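PDB 5FYP: phosphoinositol-specific phospholipase C from Pseudomonas sp., which probably catalyses the calcium-dependent cleavage of phosphoinositide lipids into diacylglycerol and inositol phosphates, as other enzymes of its family do. Local coordinates for residues Q32-F37 and Y283-Q288; E138-V143 and K206-I211; S222-G227 and Q231-V236. One frame throughout, in Å; residues are numbered along the deposited sequence.

Contact 1. Residues Q32-F37 and Y283-Q288; sequences QYANTF and YRFAAQ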
loop_
_atom_site.group_PDB
_atom_site.type_symbol
_atom_site.label_atom_id
_atom_site.label_comp_id
_atom_site.label_asym_id
_atom_site.label_seq_id
_atom_site.Cartn_x
_atom_site.Cartn_y
_atom_site.Cartn_z
ATOM N N GLN A 32 -2.442 20.185 0.597
ATOM C CA GLN A 32 -2.345 20.735 -0.757
ATOM C C GLN A 32 -2.913 19.829 -1.841
ATOM O O GLN A 32 -3.182 20.294 -2.944
ATOM C CB GLN A 32 -0.861 21.045 -1.109
ATOM C CG GLN A 32 0.068 19.808 -1.128
ATOM C CD GLN A 32 1.463 20.107 -1.612
ATOM O OE1 GLN A 32 1.633 20.841 -2.603
ATOM N NE2 GLN A 32 2.471 19.583 -0.940
ATOM N N TYR A 33 -3.081 18.536 -1.549
ATOM C CA TYR A 33 -3.542 17.589 -2.573
ATOM C C TYR A 33 -5.004 17.172 -2.428
ATOM O O TYR A 33 -5.587 16.650 -3.370
ATOM C CB TYR A 33 -2.651 16.325 -2.608
ATOM C CG TYR A 33 -1.208 16.617 -2.851
ATOM C CD1 TYR A 33 -0.803 17.408 -3.913
ATOM C CD2 TYR A 33 -0.213 16.072 -2.044
ATOM C CE1 TYR A 33 0.545 17.691 -4.114
ATOM C CE2 TYR A 33 1.109 16.357 -2.204
ATOM C CZ TYR A 33 1.496 17.160 -3.252
ATOM O OH TYR A 33 2.820 17.449 -3.427
ATOM N N ALA A 34 -5.605 17.451 -1.268
ATOM C CA ALA A 34 -7.016 17.111 -1.046
ATOM C C ALA A 34 -7.488 17.890 0.173
ATOM O O ALA A 34 -6.731 18.061 1.133
ATOM C CB ALA A 34 -7.231 15.613 -0.852
ATOM N N ASN A 35 -8.746 18.296 0.157
ATOM C CA ASN A 35 -9.283 19.072 1.284
ATOM C C ASN A 35 -9.461 18.209 2.542
ATOM O O ASN A 35 -9.194 18.663 3.642
ATOM C CB ASN A 35 -10.553 19.786 0.872
ATOM C CG ASN A 35 -10.292 20.916 -0.140
ATOM O OD1 ASN A 35 -9.167 21.439 -0.261
ATOM N ND2 ASN A 35 -11.324 21.293 -0.876
ATOM N N THR A 36 -9.861 16.957 2.337
ATOM C CA THR A 36 -9.941 15.965 3.410
ATOM C C THR A 36 -9.363 14.666 2.889
ATOM O O THR A 36 -9.451 14.358 1.689
ATOM C CB THR A 36 -11.373 15.725 3.897
ATOM O OG1 THR A 36 -12.096 15.086 2.853
ATOM C CG2 THR A 36 -12.066 17.017 4.324
ATOM N N PHE A 37 -8.831 13.862 3.782
ATOM C CA PHE A 37 -8.299 12.557 3.396
ATOM C C PHE A 37 -9.445 11.695 2.830
ATOM O O PHE A 37 -9.283 11.039 1.799
ATOM C CB PHE A 37 -7.632 11.888 4.585
ATOM C CG PHE A 37 -6.749 10.703 4.240
ATOM C CD1 PHE A 37 -5.739 10.816 3.296
ATOM C CD2 PHE A 37 -6.921 9.486 4.882
ATOM C CE1 PHE A 37 -4.913 9.739 3.018
ATOM C CE2 PHE A 37 -6.113 8.403 4.598
ATOM C CZ PHE A 37 -5.105 8.535 3.677
ATOM N N TYR A 283 0.280 12.960 -7.828
ATOM C CA TYR A 283 -0.130 14.059 -6.954
ATOM C C TYR A 283 -1.557 14.516 -7.294
ATOM O O TYR A 283 -2.400 14.681 -6.410
ATOM C CB TYR A 283 0.833 15.218 -7.076
ATOM C CG TYR A 283 2.218 14.892 -6.614
ATOM C CD1 TYR A 283 2.476 14.619 -5.264
ATOM C CD2 TYR A 283 3.312 14.891 -7.488
ATOM C CE1 TYR A 283 3.758 14.351 -4.811
ATOM C CE2 TYR A 283 4.594 14.603 -7.059
ATOM C CZ TYR A 283 4.816 14.351 -5.711
ATOM O OH TYR A 283 6.086 14.112 -5.245
ATOM N N ARG A 284 -1.787 14.739 -8.585
ATOM C CA ARG A 284 -3.077 15.248 -9.139
ATOM C C ARG A 284 -3.871 14.034 -9.647
ATOM O O ARG A 284 -4.074 13.836 -10.842
ATOM C CB ARG A 284 -2.835 16.276 -10.229
ATOM C CG ARG A 284 -1.957 17.451 -9.773
ATOM C CD ARG A 284 -1.529 18.396 -10.895
ATOM N NE ARG A 284 -2.629 19.014 -11.569
ATOM C CZ ARG A 284 -2.509 19.685 -12.705
ATOM N NH1 ARG A 284 -1.317 19.793 -13.382
ATOM N NH2 ARG A 284 -3.597 20.243 -13.236
ATOM N N PHE A 285 -4.294 13.200 -8.707
ATOM C CA PHE A 285 -4.923 11.930 -9.062
ATOM C C PHE A 285 -6.273 12.083 -9.789
ATOM O O PHE A 285 -6.555 11.310 -10.706
ATOM C CB PHE A 285 -5.085 11.028 -7.822
ATOM C CG PHE A 285 -5.737 11.720 -6.655
ATOM C CD1 PHE A 285 -7.114 11.782 -6.543
ATOM C CD2 PHE A 285 -4.956 12.363 -5.707
ATOM C CE1 PHE A 285 -7.691 12.477 -5.493
ATOM C CE2 PHE A 285 -5.542 13.082 -4.695
ATOM C CZ PHE A 285 -6.908 13.132 -4.590
ATOM N N ALA A 286 -7.055 13.084 -9.427
ATOM C CA ALA A 286 -8.398 13.224 -10.031
ATOM C C ALA A 286 -8.306 13.565 -11.501
ATOM O O ALA A 286 -9.183 13.195 -12.288
ATOM C CB ALA A 286 -9.232 14.248 -9.297
ATOM N N ALA A 287 -7.223 14.236 -11.894
ATOM C CA ALA A 287 -7.006 14.656 -13.280
ATOM C C ALA A 287 -6.645 13.494 -14.209
ATOM O O ALA A 287 -6.607 13.692 -15.418
ATOM C CB ALA A 287 -5.907 15.708 -13.341
ATOM N N GLN A 288 -6.364 12.320 -13.670
ATOM C CA GLN A 288 -5.953 11.188 -14.481
ATOM C C GLN A 288 -7.122 10.263 -14.755
ATOM O O GLN A 288 -7.965 10.029 -13.883
ATOM C CB GLN A 288 -4.868 10.355 -13.769
ATOM C CG GLN A 288 -3.789 11.188 -13.124
ATOM C CD GLN A 288 -3.106 12.155 -14.028
ATOM O OE1 GLN A 288 -2.812 11.870 -15.167
ATOM N NE2 GLN A 288 -2.797 13.332 -13.493
HETATM O O HOH W 1 -4.616 16.298 -5.887
#
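Tyr33 and Tyr283 lie side by side and point the same way, their ring planes at 29° and slid apart, with centroids 5.1 Å apart and little overlap. With CG anti to the carbonyl carbon in both (chi1 -57° and -64°), the two rings run alongside each other. The phenol end of Tyr33 does the touching: its CZ comes 3.4 Å from CD1 of Tyr283, and its OH lies 3.5 Å from Tyr283 CE1. Gln32 bends CG over the centre of one face of the Tyr33 ring, 3.5 Å above the plane. Phe285 reaches back so that its ring edge, at CZ, comes within 4.5 Å of Ala34 CB. Between the two backbones a water donates to Tyr33 O (2.7 Å) and to Tyr283 O (2.8 Å). An alanine at Tyr33 is likely to leave Tyr283 without its aromatic neighbour and Gln32 CG without the ring it covers. Tyr283 also stacks on His26, while Asp265 accepts its backbone N-H. These loops follow the neighbouring parallel strands 20-25 and 279-282, at the calcium-bearing end of what is, by family, a TIM-barrel-type fold. The segments touch directly through rings and a methyl group; one water supplies their polar link.

Contact 2. Residues E138-V143 and K206-I211; sequences ELVARV and KAKVFI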
loop_
_atom_site.group_PDB
_atom_site.type_symbol
_atom_site.label_atom_id
_atom_site.label_comp_id
_atom_site.label_asym_id
_atom_site.label_seq_id
_atom_site.Cartn_x
_atom_site.Cartn_y
_atom_site.Cartn_z
ATOM N N GLU A 138 -0.796 -4.318 15.850
ATOM C CA GLU A 138 -1.900 -4.240 16.788
ATOM C C GLU A 138 -2.768 -3.001 16.521
ATOM O O GLU A 138 -3.981 -3.072 16.611
ATOM C CB GLU A 138 -1.389 -4.317 18.232
ATOM C CG GLU A 138 -0.952 -5.732 18.593
ATOM C CD GLU A 138 -0.346 -5.922 19.959
ATOM O OE1 GLU A 138 -0.046 -4.945 20.634
ATOM O OE2 GLU A 138 -0.137 -7.088 20.317
ATOM N N LEU A 139 -2.132 -1.876 16.184
ATOM C CA LEU A 139 -2.877 -0.667 15.834
ATOM C C LEU A 139 -3.750 -0.912 14.601
ATOM O O LEU A 139 -4.937 -0.612 14.625
ATOM C CB LEU A 139 -1.932 0.509 15.563
ATOM C CG LEU A 139 -2.576 1.731 14.909
ATOM C CD1 LEU A 139 -3.660 2.301 15.802
ATOM C CD2 LEU A 139 -1.548 2.800 14.595
ATOM N N VAL A 140 -3.144 -1.398 13.518
ATOM C CA VAL A 140 -3.926 -1.488 12.297
ATOM C C VAL A 140 -5.064 -2.517 12.437
ATOM O O VAL A 140 -6.133 -2.330 11.882
ATOM C CB VAL A 140 -3.061 -1.713 11.045
ATOM C CG1 VAL A 140 -2.036 -0.565 10.904
ATOM C CG2 VAL A 140 -2.367 -3.056 11.019
ATOM N N ALA A 141 -4.808 -3.575 13.193
ATOM C CA ALA A 141 -5.842 -4.584 13.445
ATOM C C ALA A 141 -6.967 -4.022 14.319
ATOM O O ALA A 141 -8.121 -4.304 14.097
ATOM C CB ALA A 141 -5.242 -5.825 14.090
ATOM N N ARG A 142 -6.600 -3.223 15.299
ATOM C CA ARG A 142 -7.605 -2.589 16.175
ATOM C C ARG A 142 -8.511 -1.640 15.398
ATOM O O ARG A 142 -9.714 -1.613 15.593
ATOM C CB ARG A 142 -6.926 -1.859 17.323
ATOM C CG ARG A 142 -7.885 -1.221 18.291
ATOM C CD ARG A 142 -7.163 -0.872 19.595
ATOM N NE ARG A 142 -6.011 0.003 19.371
ATOM C CZ ARG A 142 -6.093 1.297 19.060
ATOM N NH1 ARG A 142 -7.264 1.892 18.926
ATOM N NH2 ARG A 142 -4.982 1.997 18.875
ATOM N N VAL A 143 -7.922 -0.883 14.476
ATOM C CA VAL A 143 -8.716 0.032 13.667
ATOM C C VAL A 143 -9.585 -0.723 12.658
ATOM O O VAL A 143 -10.796 -0.522 12.600
ATOM C CB VAL A 143 -7.822 1.040 12.922
ATOM C CG1 VAL A 143 -8.630 1.861 11.925
ATOM C CG2 VAL A 143 -7.138 1.966 13.908
ATOM N N LYS A 206 2.108 -13.865 10.570
ATOM C CA LYS A 206 1.088 -13.086 11.272
ATOM C C LYS A 206 0.956 -11.664 10.763
ATOM O O LYS A 206 0.048 -10.963 11.191
ATOM C CB LYS A 206 1.387 -13.071 12.767
ATOM C CG LYS A 206 1.404 -14.472 13.373
ATOM N N ALA A 207 1.866 -11.217 9.916
ATOM C CA ALA A 207 1.890 -9.834 9.468
ATOM C C ALA A 207 0.533 -9.356 8.998
ATOM O O ALA A 207 -0.109 -10.007 8.169
ATOM C CB ALA A 207 2.880 -9.679 8.325
ATOM N N LYS A 208 0.150 -8.166 9.431
ATOM C CA LYS A 208 -1.052 -7.500 8.919
ATOM C C LYS A 208 -0.832 -6.688 7.671
ATOM O O LYS A 208 -1.792 -6.310 7.019
ATOM C CB LYS A 208 -1.684 -6.619 10.003
ATOM C CG LYS A 208 -2.119 -7.388 11.257
ATOM C CD LYS A 208 -3.164 -8.455 10.966
ATOM C CE LYS A 208 -3.715 -9.098 12.232
ATOM N NZ LYS A 208 -4.549 -10.257 11.928
ATOM N N VAL A 209 0.434 -6.460 7.326
ATOM C CA VAL A 209 0.809 -5.517 6.273
ATOM C C VAL A 209 1.701 -6.224 5.269
ATOM O O VAL A 209 2.587 -6.999 5.631
ATOM C CB VAL A 209 1.519 -4.293 6.919
ATOM C CG1 VAL A 209 1.866 -3.227 5.896
ATOM C CG2 VAL A 209 0.693 -3.703 8.041
ATOM N N PHE A 210 1.457 -5.923 3.992
ATOM C CA PHE A 210 2.319 -6.370 2.880
ATOM C C PHE A 210 3.586 -5.514 2.822
ATOM O O PHE A 210 3.499 -4.294 2.729
ATOM C CB PHE A 210 1.598 -6.183 1.538
ATOM C CG PHE A 210 0.476 -7.147 1.303
ATOM C CD1 PHE A 210 -0.812 -6.900 1.773
ATOM C CD2 PHE A 210 0.689 -8.312 0.587
ATOM C CE1 PHE A 210 -1.832 -7.782 1.522
ATOM C CE2 PHE A 210 -0.324 -9.216 0.371
ATOM C CZ PHE A 210 -1.590 -8.951 0.846
ATOM N N ILE A 211 4.768 -6.125 2.736
ATOM C CA ILE A 211 5.973 -5.354 2.495
ATOM C C ILE A 211 6.194 -5.146 0.995
ATOM O O ILE A 211 5.938 -6.038 0.192
ATOM C CB ILE A 211 7.211 -5.970 3.159
ATOM C CG1 ILE A 211 7.537 -7.386 2.679
ATOM C CG2 ILE A 211 7.069 -5.932 4.679
ATOM C CD1 ILE A 211 8.929 -7.844 3.063
#
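The branch CG2 of Val140 presses against the base of Lys208, 3.8 Å from CB, and this is the tightest point between helix 133-144 and the chain leading into strand 210-211. The two side chains slide past each other in opposite directions, so the methyl meets the root of the lysine and not its charged end. The same CG2 lies 4.3 Å from CG2 of Val209, and both valines also touch Leu186 of strand 184-189, giving the inner part of the contact a small, wholly aliphatic core. Val140 places CG2 there by setting it between its backbone N and carbonyl carbon (chi1 -58° for CG1).

Helix 133-144 follows strand 114-120 and precedes its parallel neighbour, strand 184-189, and so lies in the crossover between them; the family belongs to the TIM-barrel clan, where such helices cover the outside of the strands. Strand 210-211 is next in the sheet, so the helix also packs against the residues leading into it.

Outward, the packing thins. Lys208 bends at chi2 (-61°) and then runs extended past Ala141, approaching the methyl CB most closely with CE, at 4.1 Å. Its NZ lies farther from that methyl. Both residues are partly exposed here, and Leu148 adds another apolar surface for the lysine. Only van der Waals contacts join 138-143 to 206-211, but Asp137, one turn before Ala141 on the helix, accepts the backbone N-H of Lys208 through OD2.

Contact 3. Residues S222-G227 and Q231-V236; sequences SGKVSG and QSSGYV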
loop_
_atom_site.group_PDB
_atom_site.type_symbol
_atom_site.label_atom_id
_atom_site.label_comp_id
_atom_site.label_asym_id
_atom_site.label_seq_id
_atom_site.Cartn_x
_atom_site.Cartn_y
_atom_site.Cartn_z
ATOM N N SER A 222 12.447 -11.400 -7.201
ATOM C CA SER A 222 12.425 -12.862 -7.140
ATOM C C SER A 222 13.588 -13.537 -6.455
ATOM O O SER A 222 13.698 -14.746 -6.508
ATOM C CB SER A 222 12.305 -13.382 -8.580
ATOM O OG SER A 222 13.320 -12.879 -9.398
ATOM N N GLY A 223 14.502 -12.765 -5.866
ATOM C CA GLY A 223 15.668 -13.322 -5.203
ATOM C C GLY A 223 15.848 -12.767 -3.812
ATOM O O GLY A 223 14.868 -12.402 -3.151
ATOM N N LYS A 224 17.086 -12.732 -3.361
ATOM C CA LYS A 224 17.410 -12.061 -2.106
ATOM C C LYS A 224 17.332 -10.556 -2.392
ATOM O O LYS A 224 18.138 -10.008 -3.147
ATOM C CB LYS A 224 18.786 -12.433 -1.570
ATOM C CG LYS A 224 19.103 -11.683 -0.274
ATOM C CD LYS A 224 20.570 -11.668 0.080
ATOM C CE LYS A 224 20.896 -10.630 1.151
ATOM N NZ LYS A 224 20.481 -9.221 0.778
ATOM N N VAL A 225 16.311 -9.931 -1.820
ATOM C CA VAL A 225 16.054 -8.518 -2.072
ATOM C C VAL A 225 17.171 -7.687 -1.451
ATOM O O VAL A 225 17.641 -7.982 -0.346
ATOM C CB VAL A 225 14.688 -8.159 -1.465
ATOM C CG1 VAL A 225 14.388 -6.676 -1.565
ATOM C CG2 VAL A 225 13.574 -8.961 -2.117
ATOM N N SER A 226 17.595 -6.635 -2.150
ATOM C CA SER A 226 18.615 -5.745 -1.631
ATOM C C SER A 226 18.210 -5.224 -0.266
ATOM O O SER A 226 17.072 -4.786 -0.057
ATOM C CB SER A 226 18.778 -4.556 -2.567
ATOM O OG SER A 226 19.083 -5.001 -3.877
ATOM N N GLY A 227 19.119 -5.320 0.701
ATOM C CA GLY A 227 18.857 -4.835 2.028
ATOM C C GLY A 227 18.013 -5.726 2.915
ATOM O O GLY A 227 17.690 -5.323 4.038
ATOM N N GLN A 231 14.970 -14.845 4.125
ATOM C CA GLN A 231 13.694 -15.195 4.751
ATOM C C GLN A 231 12.647 -14.080 4.529
ATOM O O GLN A 231 11.510 -14.351 4.135
ATOM C CB GLN A 231 13.896 -15.393 6.244
ATOM C CG GLN A 231 12.626 -15.581 7.037
ATOM C CD GLN A 231 12.859 -15.536 8.546
ATOM O OE1 GLN A 231 13.979 -15.749 8.989
ATOM N NE2 GLN A 231 11.820 -15.262 9.342
ATOM N N SER A 232 13.039 -12.833 4.760
ATOM C CA SER A 232 12.093 -11.738 4.538
ATOM C C SER A 232 11.705 -11.581 3.081
ATOM O O SER A 232 10.558 -11.216 2.747
ATOM C CB SER A 232 12.622 -10.437 5.081
ATOM O OG SER A 232 12.670 -10.526 6.489
ATOM N N SER A 233 12.660 -11.828 2.188
ATOM C CA SER A 233 12.422 -11.746 0.746
ATOM C C SER A 233 11.259 -12.640 0.318
ATOM O O SER A 233 10.511 -12.309 -0.572
ATOM C CB SER A 233 13.671 -12.100 -0.007
ATOM O OG SER A 233 14.722 -11.167 0.220
ATOM N N GLY A 234 11.148 -13.802 0.973
ATOM C CA GLY A 234 10.111 -14.761 0.611
ATOM C C GLY A 234 8.683 -14.276 0.818
ATOM O O GLY A 234 7.776 -14.822 0.216
ATOM N N TYR A 235 8.489 -13.232 1.646
ATOM C CA TYR A 235 7.171 -12.654 1.890
ATOM C C TYR A 235 6.768 -11.613 0.864
ATOM O O TYR A 235 5.679 -11.068 0.940
ATOM C CB TYR A 235 7.103 -12.050 3.304
ATOM C CG TYR A 235 7.193 -13.060 4.422
ATOM C CD1 TYR A 235 6.044 -13.685 4.922
ATOM C CD2 TYR A 235 8.400 -13.444 4.937
ATOM C CE1 TYR A 235 6.127 -14.634 5.930
ATOM C CE2 TYR A 235 8.494 -14.406 5.945
ATOM C CZ TYR A 235 7.351 -15.011 6.425
ATOM O OH TYR A 235 7.397 -15.978 7.390
ATOM N N VAL A 236 7.654 -11.276 -0.073
ATOM C CA VAL A 236 7.399 -10.147 -0.967
ATOM C C VAL A 236 6.362 -10.487 -2.041
ATOM O O VAL A 236 6.609 -11.321 -2.908
ATOM C CB VAL A 236 8.728 -9.689 -1.602
ATOM C CG1 VAL A 236 8.524 -8.690 -2.711
ATOM C CG2 VAL A 236 9.650 -9.118 -0.526
#
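Ser233 and Val225 are joined by the one hydrogen bond between these two segments: the backbone N-H of Val225 points almost straight at OG of Ser233, 2.9 Å away and with an angle of 168° at the hydrogen. The hydroxyl also donates to the carbonyl oxygen of Ser229, four residues earlier. With OG anti to the carbonyl carbon (chi1 -65°), it can reach back to Ser229 while facing the loop N-H. Lys224, whose CB points away from 231-236, gives its NZ to Met228 O, with a weak second bond to Val225 O.

Van der Waals contacts surround this polar link. The carbonyl oxygen of Gly223, the residue where helix 219-222 gives out, sits 3.4 Å from CB of Ser233 and takes its hydrogen bond from NE2 of Gln166. Val225 turns CG2 inward to lie 3.8 Å from CB of Ser233, with Pro213 and Asn193 also against its side chain. The same CG2 meets CG2 of Val236 at 4.2 Å.

Backbone bonds shape the second segment. A type I turn from Ser233 to Val236, closed by Val236 N to Ser233 O at 3.1 Å, brings Val236 round after helix 230-233 so that its side chain faces Val225. The contact thus folds a short helix back on the loop that precedes it. With the hydroxyl of Ser233 acting as both acceptor and donor, a loop N-H and the carbonyl of Ser229, just ahead of the helix, are satisfied together in a buried position.

In the fold
Contacts 2 and 3 adjoin, with centres 20 Å apart: CD1 of Ile211 lies 3.8 Å from Ser232 O and 3.9 Å from Val236 CG2, so the strand residue at the end of 206-211 packs against the helix and turn of 231-236. Contact 1 stands across the chain's centre from both, its centre 26 Å from that of contact 2 and 33 Å from that of contact 3. It lies nearer the metal than contact 2 does: the Tyr283 side chain is about 8 Å from the calcium ion bound by Asn27, Glu48, Asp50 and Asp119, against about 14 Å for Val209. A thiocyanate, probably from the crystallisation solution, lies about 4 Å from Gly223.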